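Local coordinates for lipoprotein (PDB 4QHQ) that binds methionine in the cleft between its two lobes and probably delivers it to an ABC transporter as the substrate-binding lipoprotein, at residues I2-V7 and E13-V18; Q40-L45 and S54-P59; K88-K91 and L96-G99; S109-A114 and I151-A156; D155-P160 and T173-A178. All blocks are in the same frame, centred on the assembly; numbering follows the deposited sequence.

Contact 1 of 5, residues I2-V7 and E13-V18; sequences IKVGTV and EVWQVV
Val4 and Trp15 carry the apolar part of this contact. The strand 2-7 turns the side chain of Val4 toward the helix, and CG1 rests over one face of the indole as a CH-pi contact, 3.7 Å from the centroid of the six-membered ring and 12° off its normal. With CG1 anti to the backbone N (chi1 -180°), this methyl meets the benzo half squarely, Val4 CG1 lying 3.6 Å from Trp15 CH2. The second methyl reaches the outer rim, Val4 CG2 to Trp15 CZ3 at 3.9 Å. On the opposite face, CB of Val18, one helical turn on, lies 3.6 Å above the ring plane, so the indole is sandwiched between strand and helix valines.

The polar part lies at the pyrrole end. Thr6 OG1 approaches Trp15 CD1 obliquely at 3.9 Å, a plain van der Waals contact. The hydroxyl is hydrogen-bonded to the backbone O of Ser54, and Trp15 NE1 to Ser54 OG; both polar groups are thus satisfied by one residue of the adjoining strand, which helps to fix the rotation of the indole.

Strand 2-7 and helix 10-26 open a beta-alpha-beta unit that strand 30-35 completes. Val32 of that strand touches both Thr6 and Trp15, strand 52-57 flanks strand 2-7 on its other side, and helix 211-220 packs Leu216 and Tyr220 against the indole.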
# COMPACT_ATOMS: atom_id res chain seq x y z
N ILE A 2 -11.31 21.20 -1.94
CA ILE A 2 -10.88 20.04 -1.18
C ILE A 2 -9.56 19.49 -1.69
O ILE A 2 -9.48 18.94 -2.79
CB ILE A 2 -11.96 18.94 -1.22
CG1 ILE A 2 -13.30 19.51 -0.76
CG2 ILE A 2 -11.52 17.72 -0.39
CD1 ILE A 2 -14.47 18.56 -0.89
N LYS A 3 -8.51 19.63 -0.87
CA LYS A 3 -7.18 19.17 -1.23
C LYS A 3 -6.99 17.73 -0.75
O LYS A 3 -7.03 17.45 0.45
CB LYS A 3 -6.11 20.10 -0.64
CG LYS A 3 -6.21 21.55 -1.12
CD LYS A 3 -5.10 22.40 -0.53
CE LYS A 3 -3.75 22.00 -1.09
NZ LYS A 3 -2.63 22.74 -0.44
N VAL A 4 -6.83 16.83 -1.70
CA VAL A 4 -6.65 15.41 -1.40
C VAL A 4 -5.26 14.98 -1.78
O VAL A 4 -4.89 15.06 -2.95
CB VAL A 4 -7.68 14.54 -2.14
CG1 VAL A 4 -7.48 13.07 -1.79
CG2 VAL A 4 -9.10 15.01 -1.81
N GLY A 5 -4.49 14.52 -0.80
CA GLY A 5 -3.16 14.00 -1.06
C GLY A 5 -3.15 12.55 -1.47
O GLY A 5 -3.86 11.72 -0.91
N THR A 6 -2.33 12.23 -2.46
CA THR A 6 -2.21 10.84 -2.87
C THR A 6 -0.81 10.59 -3.38
O THR A 6 -0.02 11.53 -3.48
CB THR A 6 -3.27 10.47 -3.92
OG1 THR A 6 -3.38 9.04 -3.97
CG2 THR A 6 -2.92 11.03 -5.28
N VAL A 7 -0.49 9.33 -3.65
CA VAL A 7 0.83 8.98 -4.14
C VAL A 7 0.80 8.88 -5.66
O VAL A 7 -0.12 8.30 -6.23
CB VAL A 7 1.32 7.67 -3.49
CG1 VAL A 7 2.59 7.19 -4.16
CG2 VAL A 7 1.56 7.88 -2.00
N GLU A 13 -3.88 8.34 -10.74
CA GLU A 13 -4.71 8.04 -11.89
C GLU A 13 -6.17 7.90 -11.46
O GLU A 13 -7.05 8.54 -12.03
CB GLU A 13 -4.25 6.77 -12.60
CG GLU A 13 -2.87 6.94 -13.19
CD GLU A 13 -2.41 5.74 -13.97
OE1 GLU A 13 -1.29 5.80 -14.52
OE2 GLU A 13 -3.17 4.75 -14.06
N VAL A 14 -6.43 7.07 -10.46
CA VAL A 14 -7.79 6.89 -9.95
C VAL A 14 -8.40 8.22 -9.54
O VAL A 14 -9.58 8.50 -9.82
CB VAL A 14 -7.81 5.93 -8.73
CG1 VAL A 14 -9.20 5.91 -8.07
CG2 VAL A 14 -7.38 4.53 -9.16
N TRP A 15 -7.59 9.05 -8.90
CA TRP A 15 -8.10 10.32 -8.41
C TRP A 15 -8.47 11.33 -9.50
O TRP A 15 -9.29 12.21 -9.24
CB TRP A 15 -7.18 10.92 -7.34
CG TRP A 15 -7.55 10.37 -6.02
CD1 TRP A 15 -7.05 9.25 -5.41
CD2 TRP A 15 -8.57 10.86 -5.16
NE1 TRP A 15 -7.69 9.03 -4.21
CE2 TRP A 15 -8.64 10.01 -4.04
CE3 TRP A 15 -9.46 11.94 -5.23
CZ2 TRP A 15 -9.53 10.22 -2.99
CZ3 TRP A 15 -10.34 12.15 -4.19
CH2 TRP A 15 -10.37 11.29 -3.08
N GLN A 16 -7.93 11.17 -10.70
CA GLN A 16 -8.41 11.97 -11.83
C GLN A 16 -9.88 11.64 -12.11
O GLN A 16 -10.68 12.53 -12.41
CB GLN A 16 -7.55 11.77 -13.08
CG GLN A 16 -6.05 11.95 -12.87
CD GLN A 16 -5.68 13.23 -12.15
OE1 GLN A 16 -6.06 14.33 -12.57
NE2 GLN A 16 -4.94 13.11 -11.06
N VAL A 17 -10.24 10.36 -11.99
CA VAL A 17 -11.63 9.96 -12.17
C VAL A 17 -12.48 10.46 -11.00
O VAL A 17 -13.57 10.99 -11.20
CB VAL A 17 -11.77 8.44 -12.32
CG1 VAL A 17 -13.23 8.06 -12.58
CG2 VAL A 17 -10.88 7.93 -13.45
N VAL A 18 -11.98 10.29 -9.77
CA VAL A 18 -12.74 10.71 -8.61
C VAL A 18 -12.99 12.22 -8.66
O VAL A 18 -14.08 12.70 -8.32
CB VAL A 18 -12.01 10.38 -7.29
CG1 VAL A 18 -12.89 10.76 -6.11
CG2 VAL A 18 -11.65 8.89 -7.23

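Contact 2 of 5, residues Q40-L45 and S54-P59; sequences QPNAAL and SFQHQP. With MET (methionine), chain B.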
# COMPACT_ATOMS: atom_id res chain seq x y z
N GLN A 40 4.97 11.57 3.63
CA GLN A 40 4.42 12.88 3.98
C GLN A 40 2.91 13.10 4.06
O GLN A 40 2.50 14.02 4.75
CB GLN A 40 5.04 14.01 3.13
CG GLN A 40 6.54 14.23 3.35
CD GLN A 40 6.90 14.52 4.80
OE1 GLN A 40 6.13 15.14 5.54
NE2 GLN A 40 8.08 14.07 5.22
N PRO A 41 2.08 12.31 3.34
CA PRO A 41 0.67 12.73 3.32
C PRO A 41 -0.04 12.81 4.67
O PRO A 41 -0.90 13.70 4.81
CB PRO A 41 -0.01 11.68 2.44
CG PRO A 41 1.08 11.21 1.53
CD PRO A 41 2.32 11.20 2.39
N ASN A 42 0.28 11.97 5.64
CA ASN A 42 -0.38 12.11 6.94
C ASN A 42 0.04 13.37 7.69
O ASN A 42 -0.79 14.02 8.31
CB ASN A 42 -0.19 10.87 7.82
CG ASN A 42 -1.06 9.70 7.37
OD1 ASN A 42 -2.15 9.87 6.84
ND2 ASN A 42 -0.56 8.50 7.61
N ALA A 43 1.33 13.71 7.64
CA ALA A 43 1.82 14.93 8.26
C ALA A 43 1.15 16.15 7.62
O ALA A 43 0.80 17.13 8.30
CB ALA A 43 3.35 15.00 8.12
N ALA A 44 0.95 16.07 6.31
CA ALA A 44 0.36 17.17 5.55
C ALA A 44 -1.12 17.30 5.87
O ALA A 44 -1.66 18.40 5.91
CB ALA A 44 0.58 16.95 4.06
N LEU A 45 -1.79 16.18 6.11
CA LEU A 45 -3.17 16.19 6.57
C LEU A 45 -3.30 16.73 8.00
O LEU A 45 -4.17 17.54 8.30
CB LEU A 45 -3.75 14.78 6.49
CG LEU A 45 -5.17 14.59 7.02
CD1 LEU A 45 -6.16 15.53 6.32
CD2 LEU A 45 -5.59 13.12 6.86
N SER A 54 -5.39 9.69 0.46
CA SER A 54 -5.88 8.43 -0.08
C SER A 54 -4.69 7.67 -0.63
O SER A 54 -4.37 7.75 -1.82
CB SER A 54 -6.91 8.71 -1.18
OG SER A 54 -7.45 7.52 -1.76
N PHE A 55 -4.00 6.96 0.26
CA PHE A 55 -2.76 6.30 -0.12
C PHE A 55 -2.40 5.10 0.75
O PHE A 55 -1.44 4.42 0.44
CB PHE A 55 -1.59 7.27 -0.10
CG PHE A 55 -1.08 7.54 1.28
CD1 PHE A 55 -1.80 8.34 2.17
CD2 PHE A 55 0.12 6.99 1.71
CE1 PHE A 55 -1.34 8.58 3.45
CE2 PHE A 55 0.59 7.21 2.99
CZ PHE A 55 -0.13 8.01 3.86
N GLN A 56 -3.11 4.87 1.85
CA GLN A 56 -2.63 3.92 2.86
C GLN A 56 -3.67 2.91 3.28
O GLN A 56 -4.86 3.08 3.04
CB GLN A 56 -2.17 4.69 4.10
CG GLN A 56 -3.32 5.18 4.98
CD GLN A 56 -2.90 6.32 5.88
OE1 GLN A 56 -1.97 6.18 6.68
NE2 GLN A 56 -3.60 7.45 5.77
N HIS A 57 -3.20 1.84 3.93
CA HIS A 57 -4.10 0.90 4.59
C HIS A 57 -4.16 1.18 6.10
O HIS A 57 -3.40 2.01 6.61
CB HIS A 57 -3.71 -0.56 4.27
CG HIS A 57 -2.25 -0.86 4.42
ND1 HIS A 57 -1.59 -0.74 5.62
CD2 HIS A 57 -1.35 -1.31 3.52
CE1 HIS A 57 -0.33 -1.10 5.45
NE2 HIS A 57 -0.16 -1.47 4.19
N GLN A 58 -5.07 0.53 6.81
CA GLN A 58 -5.23 0.76 8.23
C GLN A 58 -4.00 0.41 9.09
O GLN A 58 -3.66 1.16 10.01
CB GLN A 58 -6.50 0.10 8.79
CG GLN A 58 -6.84 0.55 10.21
CD GLN A 58 -7.36 1.97 10.28
OE1 GLN A 58 -8.30 2.34 9.58
NE2 GLN A 58 -6.73 2.79 11.13
N PRO A 59 -3.31 -0.70 8.79
CA PRO A 59 -2.10 -0.98 9.57
C PRO A 59 -1.07 0.15 9.42
O PRO A 59 -0.42 0.51 10.41
CB PRO A 59 -1.60 -2.30 8.98
CG PRO A 59 -2.88 -3.00 8.62
CD PRO A 59 -3.72 -1.89 8.01
N MET B . -1.28 1.20 -1.79
CA MET B . -0.35 0.58 -0.85
C MET B . -0.68 -0.89 -0.66
O MET B . -1.86 -1.22 -0.57
CB MET B . -0.40 1.32 0.49
CG MET B . 0.58 0.78 1.55
SD MET B . 0.43 1.66 3.12
CE MET B . 1.05 3.28 2.68
OXT MET B . 0.21 -1.75 -0.61
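Asn42 and Gln56 face each other as paired amides behind the wall of the methionine-binding cleft of this periplasmic-binding-protein fold, joining helix 41-47 to the end of strand 52-57. Their side chains come from opposite directions and their amide planes lie 24° apart, so two hydrogen bonds close a nearly flat ring. Asn42 ND2 gives an almost straight bond to Gln56 OE1 (2.9 Å, 174°), while Gln56 NE2 returns a more bent one to Asn42 OD1 at 3.0 Å, in the carbonyl plane and on a lone pair. Each polar atom of the Asn42 amide has a further partner, ND2 with Gln64 and OD1 with Asn53, which hold the amide's orientation.

Beside the pair, the Phe55 ring is clasped between Pro41 on one face and its own neighbour Gln56 CB on the other. Pro41 CB makes a CH-pi contact 4.0 Å from the ring centroid, and Asn42 OD1 lies at the ring edge. Gln56 CG sits between backbone N and carbonyl carbon (chi1 77°), and the chain then runs extended to Asn42.

The ligand lies beyond this layer. Its terminal methyl CE packs against Gln56 CB, and His57 turns a ring face to the thioether, His57 NE2 lying 3.4 Å from the methionine SD.

Contact 3 of 5, residues K88-K91 and L96-G99; sequences KKFK and LPQG
Phe90 and Pro97 meet across the loop that links strand 84-86 to strand 101-105, at one end of the five-stranded mixed sheet in this two-lobed binding protein. The far end of the phenyl ring does the touching. With CG anti to the carbonyl carbon (chi1 -60°), the ring is carried toward Leu96 and Pro97. Phe90 CZ lies 3.5 Å from Pro97 CD, with Phe90 CE2 close behind at 3.7 Å from the same carbon. Pro97 CG adds a looser contact, 3.9 Å from Phe90 CZ. The side chains cross at a slant, neither squarely over the ring nor in its plane, so the contact is van der Waals in character rather than a stack. On the near half of the ring, Leu96 CD2 approaches Phe90 CD2 at 4.2 Å; although CB of Leu96 points away from the aromatic segment, its chain bends back far enough for this methyl to arrive.

The next shell is polar and holds the backbones. The hydroxyl of Ser87 is hydrogen-bonded to the amides of both Lys89 and Phe90, steadying the turn from which the ring projects. On the other segment, Leu96 O accepts a bond from Lys147 NZ, and the Gly99 backbone pairs with that of the same lysine, tying the second segment to the region ahead of strand 150-154. Asp167 packs beside Phe90, whose CE1 lies 4.1 Å from Pro97 CD.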
# COMPACT_ATOMS: atom_id res chain seq x y z
N LYS A 88 13.75 -10.62 -11.26
CA LYS A 88 14.26 -10.59 -12.62
C LYS A 88 15.11 -11.80 -12.88
O LYS A 88 15.64 -11.95 -13.98
CB LYS A 88 15.13 -9.34 -12.84
CG LYS A 88 14.38 -8.03 -12.76
CD LYS A 88 13.35 -7.92 -13.86
CE LYS A 88 12.54 -6.64 -13.73
NZ LYS A 88 11.34 -6.64 -14.61
N LYS A 89 15.27 -12.66 -11.87
CA LYS A 89 16.26 -13.73 -11.93
C LYS A 89 15.69 -15.13 -11.69
O LYS A 89 16.32 -16.12 -12.07
CB LYS A 89 17.40 -13.44 -10.94
CG LYS A 89 17.95 -12.02 -11.04
CD LYS A 89 19.15 -11.79 -10.12
CE LYS A 89 19.63 -10.35 -10.19
NZ LYS A 89 20.80 -10.09 -9.30
N PHE A 90 14.51 -15.22 -11.07
CA PHE A 90 13.92 -16.52 -10.72
C PHE A 90 12.42 -16.53 -10.93
O PHE A 90 11.77 -15.51 -10.77
CB PHE A 90 14.27 -16.88 -9.28
CG PHE A 90 15.75 -16.98 -9.03
CD1 PHE A 90 16.46 -18.08 -9.47
CD2 PHE A 90 16.44 -15.95 -8.39
CE1 PHE A 90 17.83 -18.18 -9.27
CE2 PHE A 90 17.82 -16.05 -8.19
CZ PHE A 90 18.51 -17.17 -8.63
N LYS A 91 11.87 -17.70 -11.27
CA LYS A 91 10.45 -17.82 -11.58
C LYS A 91 9.62 -18.24 -10.36
O LYS A 91 8.39 -18.12 -10.36
CB LYS A 91 10.24 -18.82 -12.72
CG LYS A 91 10.76 -18.33 -14.06
CD LYS A 91 9.99 -17.09 -14.51
CE LYS A 91 10.43 -16.63 -15.89
NZ LYS A 91 9.66 -15.44 -16.35
N LEU A 96 15.09 -19.91 -5.23
CA LEU A 96 16.10 -19.08 -4.59
C LEU A 96 17.30 -19.89 -4.16
O LEU A 96 17.15 -20.93 -3.53
CB LEU A 96 15.53 -18.37 -3.37
CG LEU A 96 14.46 -17.32 -3.62
CD1 LEU A 96 13.95 -16.84 -2.28
CD2 LEU A 96 15.00 -16.17 -4.45
N PRO A 97 18.50 -19.41 -4.50
CA PRO A 97 19.73 -20.09 -4.09
C PRO A 97 20.04 -19.87 -2.62
O PRO A 97 19.42 -19.04 -1.95
CB PRO A 97 20.80 -19.44 -4.96
CG PRO A 97 20.28 -18.08 -5.23
CD PRO A 97 18.78 -18.22 -5.33
N GLN A 98 20.99 -20.65 -2.11
CA GLN A 98 21.54 -20.42 -0.79
C GLN A 98 22.11 -19.02 -0.75
O GLN A 98 22.80 -18.59 -1.67
CB GLN A 98 22.67 -21.42 -0.50
CG GLN A 98 22.18 -22.80 -0.14
CD GLN A 98 21.41 -22.81 1.16
OE1 GLN A 98 20.27 -23.28 1.21
NE2 GLN A 98 22.02 -22.30 2.22
N GLY A 99 21.77 -18.28 0.31
CA GLY A 99 22.33 -16.96 0.51
C GLY A 99 21.71 -15.92 -0.41
O GLY A 99 22.28 -14.84 -0.59

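Contact 4 of 5, residues S109-A114 and I151-A156; sequences SNENRA and ISELDA. With MET (methionine), chain B.
Glu111 leaves its helix with CG opposite the backbone N (chi1 172°) and an extended chain, while Glu153 bends at chi2 (149°); together these torsions bring the two carboxylates into touch. Glu111 OE2 and Glu153 OE2 are 2.6 Å apart, a separation at which one of the acids probably holds a proton. Their planes stand nearly perpendicular, 87° apart, and the side chains cross at a slant, with Glu111 OE2 also 3.3 Å from Glu153 CG. A weak hydrogen bond from the backbone N of Val139 reaches the same Glu111 oxygen, and Val139 also packs on Glu153.

The pair joins helix 108-120 to strand 150-154, an outermost strand of the second lobe's mixed sheet; Ala114 and Ile151 both pack on Val104 of the adjacent strand 101-105. Another side of this helix enters the methionine pocket. There the extended Arg113 chain carries its guanidinium to the ligand, which it meets edge-on: Arg113 NH1 donates to the methionine OXT at 2.8 Å. Arg113 NH2 forms a salt bridge with Glu191, which helps to set the guanidinium. Asn110 OD1 receives a weak bond from Arg113 NH1 and a further bond from His57, while Asn110 ND2 lies 3.5 Å from the methionine SD.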
# COMPACT_ATOMS: atom_id res chain seq x y z
N SER A 109 4.62 -1.39 9.17
CA SER A 109 3.50 -2.21 8.74
C SER A 109 3.75 -2.95 7.43
O SER A 109 3.36 -4.10 7.29
CB SER A 109 2.19 -1.41 8.67
OG SER A 109 2.19 -0.52 7.59
N ASN A 110 4.36 -2.30 6.45
CA ASN A 110 4.62 -3.02 5.21
C ASN A 110 5.80 -3.99 5.29
O ASN A 110 5.81 -5.00 4.58
CB ASN A 110 4.76 -2.06 4.04
CG ASN A 110 3.44 -1.41 3.69
OD1 ASN A 110 2.51 -2.07 3.20
ND2 ASN A 110 3.34 -0.11 3.97
N GLU A 111 6.76 -3.73 6.17
CA GLU A 111 7.82 -4.69 6.41
C GLU A 111 7.20 -5.93 7.02
O GLU A 111 7.46 -7.05 6.59
CB GLU A 111 8.91 -4.13 7.33
CG GLU A 111 9.90 -5.23 7.70
CD GLU A 111 11.27 -4.74 8.12
OE1 GLU A 111 11.51 -3.53 8.25
OE2 GLU A 111 12.13 -5.62 8.32
N ASN A 112 6.36 -5.73 8.03
CA ASN A 112 5.66 -6.83 8.67
C ASN A 112 4.85 -7.62 7.65
O ASN A 112 4.91 -8.86 7.62
CB ASN A 112 4.75 -6.29 9.78
CG ASN A 112 4.04 -7.40 10.52
OD1 ASN A 112 4.66 -8.19 11.21
ND2 ASN A 112 2.72 -7.44 10.38
N ARG A 113 4.13 -6.90 6.81
CA ARG A 113 3.33 -7.50 5.76
C ARG A 113 4.17 -8.37 4.82
O ARG A 113 3.79 -9.50 4.48
CB ARG A 113 2.68 -6.38 4.97
CG ARG A 113 1.83 -6.83 3.80
CD ARG A 113 1.32 -5.60 3.09
NE ARG A 113 0.30 -5.92 2.10
CZ ARG A 113 -0.27 -5.02 1.32
NH1 ARG A 113 0.11 -3.75 1.39
NH2 ARG A 113 -1.22 -5.39 0.46
N ALA A 114 5.30 -7.83 4.38
CA ALA A 114 6.21 -8.56 3.50
C ALA A 114 6.76 -9.83 4.14
O ALA A 114 6.84 -10.87 3.50
CB ALA A 114 7.35 -7.67 3.07
N ILE A 151 18.23 -10.49 3.83
CA ILE A 151 17.07 -9.65 3.56
C ILE A 151 17.33 -8.18 3.86
O ILE A 151 17.49 -7.78 5.02
CB ILE A 151 15.84 -10.16 4.33
CG1 ILE A 151 15.60 -11.63 3.98
CG2 ILE A 151 14.62 -9.32 3.98
CD1 ILE A 151 14.42 -12.26 4.67
N SER A 152 17.40 -7.39 2.79
CA SER A 152 17.59 -5.96 2.90
C SER A 152 16.24 -5.31 3.20
O SER A 152 15.20 -5.73 2.66
CB SER A 152 18.13 -5.39 1.59
OG SER A 152 19.51 -5.67 1.43
N GLU A 153 16.25 -4.30 4.06
CA GLU A 153 15.08 -3.49 4.36
C GLU A 153 15.31 -2.11 3.75
O GLU A 153 16.20 -1.38 4.17
CB GLU A 153 14.91 -3.38 5.87
CG GLU A 153 14.79 -4.72 6.55
CD GLU A 153 15.35 -4.72 7.96
OE1 GLU A 153 16.58 -4.53 8.12
OE2 GLU A 153 14.57 -4.91 8.91
N LEU A 154 14.50 -1.78 2.75
CA LEU A 154 14.70 -0.56 1.98
C LEU A 154 13.43 0.26 1.94
O LEU A 154 12.33 -0.25 2.20
CB LEU A 154 15.14 -0.91 0.56
CG LEU A 154 16.33 -1.86 0.43
CD1 LEU A 154 16.61 -2.18 -1.04
CD2 LEU A 154 17.56 -1.27 1.09
N ASP A 155 13.57 1.53 1.57
CA ASP A 155 12.41 2.40 1.44
C ASP A 155 11.46 1.81 0.40
O ASP A 155 11.91 1.36 -0.65
CB ASP A 155 12.85 3.81 1.03
CG ASP A 155 13.60 4.53 2.14
OD1 ASP A 155 13.62 4.03 3.28
OD2 ASP A 155 14.16 5.62 1.86
N ALA A 156 10.18 1.76 0.72
CA ALA A 156 9.20 1.10 -0.14
C ALA A 156 9.25 1.58 -1.59
O ALA A 156 9.14 0.78 -2.51
CB ALA A 156 7.78 1.27 0.43
N MET B . -1.28 1.20 -1.79
CA MET B . -0.35 0.58 -0.85
C MET B . -0.68 -0.89 -0.66
O MET B . -1.86 -1.22 -0.57
CB MET B . -0.40 1.32 0.49
CG MET B . 0.58 0.78 1.55
SD MET B . 0.43 1.66 3.12
CE MET B . 1.05 3.28 2.68
OXT MET B . 0.21 -1.75 -0.61

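Contact 5 of 5, residues D155-P160 and T173-A178; sequences DAAQLP and TNYALA
Helix 173-178, which supplies Asn174 to the methionine pocket, packs through the ring of Tyr175 on the turn that follows strand 150-154. Ala157 sits over one face of the tyrosine ring: its CA makes a CH-pi contact 3.5 Å from the ring centroid and 8° off the normal, practically above the centre. The methyl group shifts toward the phenol end, with Ala157 CB 3.4 Å from Tyr175 CZ and 3.6 Å from Tyr175 OH. Ala156 adds a second contact: its backbone O approaches Tyr175 CD2 obliquely at 3.4 Å and its CB lies 3.8 Å from Tyr175 CE2. Pro160 closes the helix side, Pro160 CG lying 3.7 Å from Tyr175 O and also reaching the tyrosine CB.

The tyrosine reaches the turn with CG anti to its carbonyl carbon (chi1 -67°). Its opposite face is taken by the amide of the preceding residue, Asn174 ND2 standing 3.3 Å above the ring plane over its centre. The ring is thus held between a turn alanine and a side chain of the ligand pocket; Asn174 OD1 is in turn hydrogen-bonded to the hydroxyl of Tyr38, another pocket residue, whose ring also meets Tyr175.

Behind the contact runs strand 168-171, where Ile171 packs against Leu159, Pro160 and Ala176. Leu159 reaches onward to strand 101-105, and helix 10-26 of the other lobe touches Asn174 and Leu177.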
# COMPACT_ATOMS: atom_id res chain seq x y z
N ASP A 155 13.57 1.53 1.57
CA ASP A 155 12.41 2.40 1.44
C ASP A 155 11.46 1.81 0.40
O ASP A 155 11.91 1.36 -0.65
CB ASP A 155 12.85 3.81 1.03
CG ASP A 155 13.60 4.53 2.14
OD1 ASP A 155 13.62 4.03 3.28
OD2 ASP A 155 14.16 5.62 1.86
N ALA A 156 10.18 1.76 0.72
CA ALA A 156 9.20 1.10 -0.14
C ALA A 156 9.25 1.58 -1.59
O ALA A 156 9.14 0.78 -2.51
CB ALA A 156 7.78 1.27 0.43
N ALA A 157 9.45 2.88 -1.79
CA ALA A 157 9.41 3.42 -3.14
C ALA A 157 10.63 3.01 -3.96
O ALA A 157 10.58 3.03 -5.20
CB ALA A 157 9.27 4.93 -3.10
N GLN A 158 11.71 2.65 -3.29
CA GLN A 158 12.96 2.36 -4.00
C GLN A 158 13.04 0.93 -4.53
O GLN A 158 13.87 0.64 -5.39
CB GLN A 158 14.18 2.64 -3.12
CG GLN A 158 14.29 4.04 -2.55
CD GLN A 158 14.42 5.12 -3.61
OE1 GLN A 158 14.80 4.85 -4.75
NE2 GLN A 158 14.12 6.35 -3.23
N LEU A 159 12.20 0.04 -4.00
CA LEU A 159 12.29 -1.38 -4.31
C LEU A 159 12.30 -1.77 -5.80
O LEU A 159 13.09 -2.65 -6.18
CB LEU A 159 11.23 -2.16 -3.52
CG LEU A 159 11.55 -2.23 -2.02
CD1 LEU A 159 10.34 -2.66 -1.20
CD2 LEU A 159 12.74 -3.16 -1.75
N PRO A 160 11.44 -1.14 -6.64
CA PRO A 160 11.52 -1.52 -8.06
C PRO A 160 12.89 -1.24 -8.67
O PRO A 160 13.31 -1.95 -9.58
CB PRO A 160 10.48 -0.61 -8.72
CG PRO A 160 9.49 -0.32 -7.65
CD PRO A 160 10.28 -0.28 -6.37
N THR A 173 2.03 -2.74 -4.48
CA THR A 173 1.45 -2.71 -5.81
C THR A 173 1.49 -1.33 -6.49
O THR A 173 1.74 -1.24 -7.68
CB THR A 173 0.06 -3.34 -5.79
OG1 THR A 173 0.21 -4.76 -5.61
CG2 THR A 173 -0.70 -3.06 -7.07
N ASN A 174 1.29 -0.25 -5.73
CA ASN A 174 1.33 1.09 -6.36
C ASN A 174 2.69 1.35 -7.01
O ASN A 174 2.76 1.87 -8.12
CB ASN A 174 0.94 2.20 -5.37
CG ASN A 174 1.90 2.33 -4.23
OD1 ASN A 174 1.91 1.50 -3.31
ND2 ASN A 174 2.74 3.35 -4.27
N TYR A 175 3.76 0.96 -6.32
CA TYR A 175 5.10 1.15 -6.85
C TYR A 175 5.42 0.15 -7.97
O TYR A 175 6.09 0.50 -8.94
CB TYR A 175 6.14 1.03 -5.73
CG TYR A 175 6.06 2.16 -4.72
CD1 TYR A 175 6.06 3.49 -5.13
CD2 TYR A 175 6.00 1.89 -3.36
CE1 TYR A 175 5.99 4.52 -4.20
CE2 TYR A 175 5.91 2.91 -2.43
CZ TYR A 175 5.93 4.21 -2.86
OH TYR A 175 5.86 5.25 -1.95
N ALA A 176 4.94 -1.09 -7.82
CA ALA A 176 5.14 -2.10 -8.86
C ALA A 176 4.50 -1.65 -10.16
O ALA A 176 5.14 -1.67 -11.21
CB ALA A 176 4.59 -3.45 -8.42
N LEU A 177 3.24 -1.21 -10.08
CA LEU A 177 2.55 -0.72 -11.26
C LEU A 177 3.24 0.49 -11.89
O LEU A 177 3.34 0.59 -13.10
CB LEU A 177 1.09 -0.38 -10.92
CG LEU A 177 0.18 -1.58 -10.68
CD1 LEU A 177 -1.15 -1.14 -10.11
CD2 LEU A 177 -0.03 -2.39 -11.95
N ALA A 178 3.73 1.40 -11.05
CA ALA A 178 4.37 2.61 -11.56
C ALA A 178 5.68 2.28 -12.27
O ALA A 178 6.15 3.04 -13.11
CB ALA A 178 4.60 3.62 -10.44

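Contacts 1 and 2 are buried in one lobe and share its sheet, in which strands 2-7 and 52-57 are neighbours. Contacts 4 and 5 serve the other lobe, share Asp155 and Ala156, and are partly buried. Contact 3, its centre about 25 Å from that of the chain, is the peripheral one, an apolar contact within one loop. Chemistry follows place: contact 1 is aromatic and aliphatic, contact 2 adds paired amides, contact 4 a close acid pair, and contact 5 a CH-pi contact of an alanine on a tyrosine face. Contacts 2 and 4 meet across the cleft around the methionine, which both of them touch.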